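Local coordinates for protein cDNA FLJ56608, highly similar to Homo sapiens chloride channel, calcium activated, family member 1 (CLCA1), mRNA (Homo sapiens, PDB 6PYO) that may mediate calcium-activated chloride conductance and take part in regulating mucus secretion by goblet cells, the part present here being its calcium-binding von Willebrand factor A (VWA) domain, at residues A[8-13]-A[92-97]; A[4-9]-A[100-105]; A[31-36]-A[75-80]. One frame throughout, in Å; residues are numbered along the deposited sequence.

Contacts 1 and 2 share strand 8-14 of the central sheet in this VWA domain. Contact 1 lays helix 87-99 against one face of the strand, and contact 2, about 11 Å away between centres, brings the loop after that helix to the end where the strand starts. Contact 3 is a helix-loop contact over the other face, about 15 Å from contact 1 and 21 Å from contact 2, where helix 24-39 meets the loop after helix 67-74. Its two segments fall in sequence between those of the other contacts. L11 packs on L36 and L13 on L77, joining contact 3 to the strand, which is thus covered from both faces.

Contact 1 (A[8-13]-A[92-97]); sequences IVCLVL and RSAFTV
A94 is where strand 8-13 and helix 92-97 come closest: its methyl group fits against two side chains that sit next to each other on the same face of the strand. CB of A94 meets CG2 of V12 at 3.6 Å and lies 3.8 Å from SG of C10. The C10 sulfur is anti to its own backbone N (chi1 -162°), which carries it toward the helix, 4.0 Å from CA of A94. With so small a residue at the centre, the helix backbone can sit near the strand, and the CA atoms of C10 and A94 are 6.1 Å apart. A turn further on the fit is looser, since V97 brings CG1 no nearer than 4.4 Å to the C10 sulfur. The solvent side of the helix belongs to R92 and T96; F95 is buried against A132. OG1 of T96 donates back to O of R92 (3.0 Å), approaching from above the carbonyl plane, and this oxygen also takes the backbone N-H of T96. R92 reaches outward to a salt bridge with E126. The helix runs roughly antiparallel to the strand (152°), with S93 and V97 also touching strand 55-63, while V12 packs on I109 and L111 of the adjacent strand 108-113.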
loop_
_atom_site.group_PDB
_atom_site.type_symbol
_atom_site.label_atom_id
_atom_site.label_comp_id
_atom_site.label_asym_id
_atom_site.label_seq_id
_atom_site.Cartn_x
_atom_site.Cartn_y
_atom_site.Cartn_z
ATOM N N ILE A 8 10.755 0.251 -6.574
ATOM C CA ILE A 8 10.462 -0.261 -5.246
ATOM C C ILE A 8 9.016 0.083 -4.939
ATOM O O ILE A 8 8.645 1.248 -4.996
ATOM C CB ILE A 8 11.374 0.349 -4.159
ATOM C CG1 ILE A 8 12.838 0.027 -4.448
ATOM C CG2 ILE A 8 10.843 -0.132 -2.787
ATOM C CD1 ILE A 8 13.786 0.910 -3.677
ATOM N N VAL A 9 8.215 -0.906 -4.579
ATOM C CA VAL A 9 6.790 -0.703 -4.363
ATOM C C VAL A 9 6.381 -1.532 -3.172
ATOM O O VAL A 9 6.787 -2.685 -3.057
ATOM C CB VAL A 9 5.935 -1.118 -5.592
ATOM C CG1 VAL A 9 4.500 -0.596 -5.459
ATOM C CG2 VAL A 9 6.506 -0.594 -6.837
ATOM N N CYS A 10 5.592 -0.941 -2.286
ATOM C CA CYS A 10 4.995 -1.647 -1.175
ATOM C C CYS A 10 3.492 -1.472 -1.266
ATOM O O CYS A 10 2.998 -0.345 -1.255
ATOM C CB CYS A 10 5.519 -1.154 0.182
ATOM S SG CYS A 10 5.150 -2.431 1.449
ATOM N N LEU A 11 2.786 -2.576 -1.430
ATOM C CA LEU A 11 1.349 -2.576 -1.256
ATOM C C LEU A 11 1.040 -2.405 0.223
ATOM O O LEU A 11 1.596 -3.114 1.078
ATOM C CB LEU A 11 0.750 -3.885 -1.767
ATOM C CG LEU A 11 0.366 -3.996 -3.211
ATOM C CD1 LEU A 11 1.569 -3.462 -4.019
ATOM C CD2 LEU A 11 -0.000 -5.399 -3.620
ATOM N N VAL A 12 0.159 -1.468 0.526
ATOM C CA VAL A 12 -0.326 -1.237 1.879
ATOM C C VAL A 12 -1.840 -1.376 1.823
ATOM O O VAL A 12 -2.532 -0.585 1.161
ATOM C CB VAL A 12 0.119 0.121 2.420
ATOM C CG1 VAL A 12 -0.386 0.297 3.834
ATOM C CG2 VAL A 12 1.642 0.182 2.402
ATOM N N LEU A 13 -2.343 -2.434 2.454
ATOM C CA LEU A 13 -3.675 -2.941 2.165
ATOM C C LEU A 13 -4.518 -2.864 3.435
ATOM O O LEU A 13 -4.198 -3.518 4.431
ATOM C CB LEU A 13 -3.596 -4.374 1.653
ATOM C CG LEU A 13 -2.695 -4.558 0.431
ATOM C CD1 LEU A 13 -2.641 -6.012 0.077
ATOM C CD2 LEU A 13 -3.192 -3.731 -0.728
ATOM N N ARG A 92 4.069 3.371 8.100
ATOM C CA ARG A 92 5.317 3.189 8.842
ATOM C C ARG A 92 5.889 1.801 8.600
ATOM O O ARG A 92 7.103 1.637 8.401
ATOM C CB ARG A 92 5.082 3.417 10.348
ATOM C CG ARG A 92 5.064 4.876 10.801
ATOM C CD ARG A 92 4.321 5.069 12.139
ATOM N NE ARG A 92 3.895 6.458 12.283
ATOM C CZ ARG A 92 2.859 6.871 13.005
ATOM N NH1 ARG A 92 2.121 6.004 13.681
ATOM N NH2 ARG A 92 2.562 8.165 13.035
ATOM N N SER A 93 5.030 0.776 8.644
ATOM C CA SER A 93 5.517 -0.574 8.374
ATOM C C SER A 93 6.064 -0.708 6.949
ATOM O O SER A 93 7.086 -1.365 6.725
ATOM C CB SER A 93 4.391 -1.566 8.620
ATOM O OG SER A 93 4.781 -2.859 8.259
ATOM N N ALA A 94 5.403 -0.092 5.968
ATOM C CA ALA A 94 5.933 -0.109 4.605
ATOM C C ALA A 94 7.334 0.498 4.553
ATOM O O ALA A 94 8.251 -0.049 3.914
ATOM C CB ALA A 94 4.964 0.621 3.683
ATOM N N PHE A 95 7.517 1.635 5.221
ATOM C CA PHE A 95 8.826 2.286 5.233
ATOM C C PHE A 95 9.879 1.380 5.850
ATOM O O PHE A 95 11.007 1.289 5.345
ATOM C CB PHE A 95 8.774 3.625 5.986
ATOM C CG PHE A 95 7.890 4.660 5.336
ATOM C CD1 PHE A 95 7.503 4.530 4.023
ATOM C CD2 PHE A 95 7.437 5.763 6.056
ATOM C CE1 PHE A 95 6.669 5.485 3.414
ATOM C CE2 PHE A 95 6.613 6.699 5.469
ATOM C CZ PHE A 95 6.232 6.562 4.136
ATOM N N THR A 96 9.538 0.703 6.945
ATOM C CA THR A 96 10.464 -0.272 7.525
ATOM C C THR A 96 10.761 -1.406 6.550
ATOM O O THR A 96 11.904 -1.883 6.455
ATOM C CB THR A 96 9.866 -0.841 8.818
ATOM O OG1 THR A 96 9.428 0.243 9.637
ATOM C CG2 THR A 96 10.887 -1.660 9.579
ATOM N N VAL A 97 9.736 -1.862 5.816
ATOM C CA VAL A 97 9.950 -2.965 4.892
ATOM C C VAL A 97 10.936 -2.527 3.821
ATOM O O VAL A 97 11.878 -3.253 3.483
ATOM C CB VAL A 97 8.607 -3.433 4.295
ATOM C CG1 VAL A 97 8.839 -4.223 2.994
ATOM C CG2 VAL A 97 7.800 -4.240 5.346
#

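Contact 2 (A[4-9]-A[100-105]); sequences IGQRIV and KKYPTD
I8 and Y102 make the apolar part of this contact. The outer methyl of I8, CD1, comes in obliquely at the root of the tyrosine side chain, 3.5 Å from CB of Y102 and 3.7 Å from its CG, with CD2 of the ring only slightly further off. The Y102 ring is placed beside its own backbone N (chi1 -60°), a setting that brings ring carbon CD2 to 4.2 Å from CG1 of I8. The same I8 methyl also lies 4.1 Å from the carbonyl O of P103, a buried oxygen for which the model contains no polar partner.

Within 100-105, CB of K101 covers one face of the ring, near the rim, and NZ of K101 makes a weak hydrogen bond to OH of Y102. W45 meets the Y102 ring at about 55° and takes K101 in a cation-pi contact of its own.

No polar pair bridges the segments. OE1 of Q6 and OH of Y102, 4.5 Å apart, are too distant to bond, and OE1 is hydrogen-bonded instead to T2 and W45. A calcium ion lies about 9 Å from the Q6 side chain.

In the alpha/beta fold of VWA domains, this is the end where parallel strands begin: the loop from helix 87-99 turns back into strand 108-113 beside the start of strand 8-14. The calcium site formed by S16, S18 and T85 lies at the opposite end.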
loop_
_atom_site.group_PDB
_atom_site.type_symbol
_atom_site.label_atom_id
_atom_site.label_comp_id
_atom_site.label_asym_id
_atom_site.label_seq_id
_atom_site.Cartn_x
_atom_site.Cartn_y
_atom_site.Cartn_z
ATOM N N ILE A 4 20.124 1.483 -9.111
ATOM C CA ILE A 4 20.361 1.050 -10.478
ATOM C C ILE A 4 19.108 1.080 -11.339
ATOM O O ILE A 4 19.190 0.723 -12.513
ATOM C CB ILE A 4 20.996 -0.350 -10.500
ATOM C CG1 ILE A 4 20.124 -1.362 -9.744
ATOM C CG2 ILE A 4 22.396 -0.300 -9.840
ATOM C CD1 ILE A 4 20.517 -2.832 -10.108
ATOM N N GLY A 5 17.976 1.528 -10.813
ATOM C CA GLY A 5 16.821 1.800 -11.631
ATOM C C GLY A 5 15.705 0.789 -11.580
ATOM O O GLY A 5 14.901 0.718 -12.535
ATOM N N GLN A 6 15.630 0.006 -10.504
ATOM C CA GLN A 6 14.523 -0.904 -10.234
ATOM C C GLN A 6 13.505 -0.245 -9.318
ATOM O O GLN A 6 13.854 0.403 -8.319
ATOM C CB GLN A 6 15.019 -2.212 -9.610
ATOM C CG GLN A 6 16.096 -2.875 -10.466
ATOM C CD GLN A 6 17.034 -3.751 -9.637
ATOM O OE1 GLN A 6 17.392 -3.392 -8.504
ATOM N NE2 GLN A 6 17.459 -4.873 -10.206
ATOM N N ARG A 7 12.256 -0.351 -9.728
ATOM C CA ARG A 7 11.144 0.168 -8.961
ATOM C C ARG A 7 11.087 -0.515 -7.608
ATOM O O ARG A 7 11.300 -1.711 -7.510
ATOM C CB ARG A 7 9.843 -0.107 -9.726
ATOM C CG ARG A 7 8.574 0.433 -9.049
ATOM C CD ARG A 7 7.367 0.129 -9.922
ATOM N NE ARG A 7 6.307 1.101 -9.757
ATOM C CZ ARG A 7 5.142 1.018 -10.373
ATOM N NH1 ARG A 7 4.897 -0.020 -11.154
ATOM N NH2 ARG A 7 4.213 1.928 -10.189
ATOM N N ILE A 8 10.755 0.251 -6.574
ATOM C CA ILE A 8 10.462 -0.261 -5.246
ATOM C C ILE A 8 9.016 0.083 -4.939
ATOM O O ILE A 8 8.645 1.248 -4.996
ATOM C CB ILE A 8 11.374 0.349 -4.159
ATOM C CG1 ILE A 8 12.838 0.027 -4.448
ATOM C CG2 ILE A 8 10.843 -0.132 -2.787
ATOM C CD1 ILE A 8 13.786 0.910 -3.677
ATOM N N VAL A 9 8.215 -0.906 -4.579
ATOM C CA VAL A 9 6.790 -0.703 -4.363
ATOM C C VAL A 9 6.381 -1.532 -3.172
ATOM O O VAL A 9 6.787 -2.685 -3.057
ATOM C CB VAL A 9 5.935 -1.118 -5.592
ATOM C CG1 VAL A 9 4.500 -0.596 -5.459
ATOM C CG2 VAL A 9 6.506 -0.594 -6.837
ATOM N N LYS A 100 14.626 -2.019 4.924
ATOM C CA LYS A 100 15.503 -3.165 5.166
ATOM C C LYS A 100 16.543 -3.319 4.061
ATOM O O LYS A 100 17.546 -4.016 4.257
ATOM C CB LYS A 100 14.718 -4.472 5.306
ATOM C CG LYS A 100 13.787 -4.481 6.536
ATOM C CD LYS A 100 13.747 -5.847 7.194
ATOM C CE LYS A 100 12.445 -6.084 7.967
ATOM N NZ LYS A 100 12.300 -5.229 9.171
ATOM N N LYS A 101 16.326 -2.694 2.890
ATOM C CA LYS A 101 17.208 -2.864 1.736
ATOM C C LYS A 101 17.594 -1.541 1.102
ATOM O O LYS A 101 18.722 -1.402 0.604
ATOM C CB LYS A 101 16.545 -3.754 0.646
ATOM C CG LYS A 101 16.474 -5.248 0.967
ATOM C CD LYS A 101 17.607 -6.010 0.259
ATOM C CE LYS A 101 17.187 -6.532 -1.126
ATOM N NZ LYS A 101 18.335 -6.848 -2.049
ATOM N N TYR A 102 16.689 -0.571 1.100
ATOM C CA TYR A 102 16.787 0.588 0.228
ATOM C C TYR A 102 16.258 1.832 0.925
ATOM O O TYR A 102 15.416 1.743 1.826
ATOM C CB TYR A 102 15.994 0.354 -1.067
ATOM C CG TYR A 102 16.487 -0.836 -1.871
ATOM C CD1 TYR A 102 17.755 -0.828 -2.453
ATOM C CD2 TYR A 102 15.684 -1.953 -2.080
ATOM C CE1 TYR A 102 18.218 -1.911 -3.201
ATOM C CE2 TYR A 102 16.137 -3.040 -2.813
ATOM C CZ TYR A 102 17.404 -3.021 -3.365
ATOM O OH TYR A 102 17.843 -4.116 -4.100
ATOM N N PRO A 103 16.699 3.008 0.490
ATOM C CA PRO A 103 16.004 4.243 0.881
ATOM C C PRO A 103 14.579 4.290 0.346
ATOM O O PRO A 103 14.221 3.635 -0.637
ATOM C CB PRO A 103 16.851 5.359 0.257
ATOM C CG PRO A 103 17.988 4.678 -0.505
ATOM C CD PRO A 103 17.688 3.220 -0.588
ATOM N N THR A 104 13.754 5.097 1.017
ATOM C CA THR A 104 12.372 5.286 0.610
ATOM C C THR A 104 12.208 6.408 -0.408
ATOM O O THR A 104 11.211 6.426 -1.137
ATOM C CB THR A 104 11.496 5.575 1.836
ATOM O OG1 THR A 104 12.156 6.526 2.686
ATOM C CG2 THR A 104 11.248 4.309 2.617
ATOM N N ASP A 105 13.176 7.307 -0.520
ATOM C CA ASP A 105 13.075 8.402 -1.501
ATOM C C ASP A 105 12.978 7.849 -2.926
ATOM O O ASP A 105 13.901 7.197 -3.419
ATOM C CB ASP A 105 14.277 9.344 -1.373
ATOM C CG ASP A 105 13.972 10.798 -1.841
ATOM O OD1 ASP A 105 13.119 11.020 -2.750
ATOM O OD2 ASP A 105 14.612 11.731 -1.292
#

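Contact 3 (A[31-36]-A[75-80]); sequences AGQLFL and KRLPAA
L77 dominates the contact, reaching from the loop onto helix 31-36 with its two methyl branches on different residues. CD1 lies on the helix surface at Q33, 3.5 Å from CG of that residue and 3.7 Å from its backbone N. CD2 is turned to the helix backbone, 4.2 Å from CA of G32 and 4.1 Å from CD1 of L36. With CG anti to its carbonyl carbon (chi1 -65°), L77 directs the fork at the helix, and the two branches both rest against it beside G32. That glycine matters: a CB there would fall 2.8 Å from CD2 of L77, so the close approach depends on the bare backbone.

L36 answers from one turn on. Its side chain and that of L77 slide past each other in opposite directions, and both lean on strand 8-14, L36 on L11 and L77 on L13. Q33 has a different part, crossing L77 obliquely and offering its methylene CG while its chain runs on, extended, toward the exposed amide. Putting an alanine at L77 would probably open a gap above G32 and leave the L36 methyl and Q33 methylene without their mate.

Nearby, R76 reaches O of Q58, and O of P78 accepts from N29, the polar tie between this loop and the same helix just beside the patch. Between segments 31-36 and 75-80 themselves the contact is all aliphatic carbon and backbone, which implies that shape fit and the removal of apolar surface from water, rather than directed bonds, hold these two segments together.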
loop_
_atom_site.group_PDB
_atom_site.type_symbol
_atom_site.label_atom_id
_atom_site.label_comp_id
_atom_site.label_asym_id
_atom_site.label_seq_id
_atom_site.Cartn_x
_atom_site.Cartn_y
_atom_site.Cartn_z
ATOM N N ALA A 31 -7.997 -5.072 -7.373
ATOM C CA ALA A 31 -6.959 -4.101 -7.697
ATOM C C ALA A 31 -5.573 -4.668 -7.405
ATOM O O ALA A 31 -4.645 -4.509 -8.217
ATOM C CB ALA A 31 -7.183 -2.803 -6.921
ATOM N N GLY A 32 -5.415 -5.315 -6.236
ATOM C CA GLY A 32 -4.150 -5.943 -5.894
ATOM C C GLY A 32 -3.759 -7.043 -6.866
ATOM O O GLY A 32 -2.596 -7.167 -7.237
ATOM N N GLN A 33 -4.732 -7.835 -7.319
ATOM C CA GLN A 33 -4.422 -8.906 -8.257
ATOM C C GLN A 33 -4.007 -8.349 -9.600
ATOM O O GLN A 33 -3.029 -8.806 -10.182
ATOM C CB GLN A 33 -5.599 -9.849 -8.438
ATOM C CG GLN A 33 -5.607 -10.963 -7.408
ATOM C CD GLN A 33 -6.570 -12.066 -7.753
ATOM O OE1 GLN A 33 -6.603 -12.538 -8.892
ATOM N NE2 GLN A 33 -7.369 -12.488 -6.767
ATOM N N LEU A 34 -4.737 -7.360 -10.108
ATOM C CA LEU A 34 -4.333 -6.703 -11.334
ATOM C C LEU A 34 -2.928 -6.146 -11.225
ATOM O O LEU A 34 -2.078 -6.370 -12.104
ATOM C CB LEU A 34 -5.305 -5.584 -11.670
ATOM C CG LEU A 34 -5.148 -5.041 -13.076
ATOM C CD1 LEU A 34 -5.804 -6.053 -14.020
ATOM C CD2 LEU A 34 -5.750 -3.674 -13.204
ATOM N N PHE A 35 -2.657 -5.404 -10.154
ATOM C CA PHE A 35 -1.322 -4.853 -10.006
ATOM C C PHE A 35 -0.266 -5.943 -9.991
ATOM O O PHE A 35 0.755 -5.838 -10.684
ATOM C CB PHE A 35 -1.216 -4.031 -8.749
ATOM C CG PHE A 35 0.076 -3.331 -8.618
ATOM C CD1 PHE A 35 0.382 -2.231 -9.430
ATOM C CD2 PHE A 35 0.986 -3.737 -7.676
ATOM C CE1 PHE A 35 1.575 -1.571 -9.300
ATOM C CE2 PHE A 35 2.185 -3.073 -7.536
ATOM C CZ PHE A 35 2.485 -2.003 -8.349
ATOM N N LEU A 36 -0.482 -6.981 -9.180
ATOM C CA LEU A 36 0.551 -7.998 -8.958
ATOM C C LEU A 36 0.725 -8.915 -10.162
ATOM O O LEU A 36 1.851 -9.266 -10.521
ATOM C CB LEU A 36 0.211 -8.828 -7.712
ATOM C CG LEU A 36 0.299 -8.085 -6.384
ATOM C CD1 LEU A 36 -0.171 -8.939 -5.218
ATOM C CD2 LEU A 36 1.754 -7.650 -6.179
ATOM N N LYS A 75 -1.340 -14.506 -3.537
ATOM C CA LYS A 75 -1.959 -15.404 -2.560
ATOM C C LYS A 75 -2.005 -14.803 -1.160
ATOM O O LYS A 75 -2.746 -15.313 -0.316
ATOM C CB LYS A 75 -1.217 -16.756 -2.569
ATOM C CG LYS A 75 -1.587 -17.625 -3.794
ATOM C CD LYS A 75 -0.654 -18.819 -4.010
ATOM C CE LYS A 75 -1.118 -19.677 -5.197
ATOM N NZ LYS A 75 -0.068 -20.619 -5.710
ATOM N N ARG A 76 -1.277 -13.717 -0.900
ATOM C CA ARG A 76 -1.273 -13.097 0.416
ATOM C C ARG A 76 -2.192 -11.893 0.522
ATOM O O ARG A 76 -2.130 -11.176 1.529
ATOM C CB ARG A 76 0.145 -12.689 0.817
ATOM C CG ARG A 76 1.080 -13.834 0.695
ATOM C CD ARG A 76 2.475 -13.584 1.224
ATOM N NE ARG A 76 3.243 -14.815 1.019
ATOM C CZ ARG A 76 4.548 -14.956 1.217
ATOM N NH1 ARG A 76 5.275 -13.943 1.646
ATOM N NH2 ARG A 76 5.124 -16.122 0.979
ATOM N N LEU A 77 -3.004 -11.627 -0.494
ATOM C CA LEU A 77 -3.971 -10.564 -0.387
ATOM C C LEU A 77 -4.987 -10.922 0.698
ATOM O O LEU A 77 -5.296 -12.100 0.876
ATOM C CB LEU A 77 -4.661 -10.341 -1.744
ATOM C CG LEU A 77 -3.758 -9.831 -2.889
ATOM C CD1 LEU A 77 -4.481 -9.918 -4.239
ATOM C CD2 LEU A 77 -3.301 -8.401 -2.632
ATOM N N PRO A 78 -5.494 -9.939 1.455
ATOM C CA PRO A 78 -6.315 -10.264 2.641
ATOM C C PRO A 78 -7.595 -11.001 2.285
ATOM O O PRO A 78 -8.365 -10.574 1.433
ATOM C CB PRO A 78 -6.632 -8.900 3.270
ATOM C CG PRO A 78 -5.922 -7.850 2.427
ATOM C CD PRO A 78 -5.385 -8.499 1.184
ATOM N N ALA A 79 -7.839 -12.097 2.986
ATOM C CA ALA A 79 -9.078 -12.846 2.804
ATOM C C ALA A 79 -10.251 -12.255 3.591
ATOM O O ALA A 79 -11.413 -12.455 3.210
ATOM C CB ALA A 79 -8.850 -14.297 3.223
ATOM N N ALA A 80 -9.989 -11.505 4.658
ATOM C CA ALA A 80 -11.088 -11.088 5.520
ATOM C C ALA A 80 -10.803 -9.729 6.146
ATOM O O ALA A 80 -9.653 -9.316 6.313
ATOM C CB ALA A 80 -11.348 -12.130 6.616
#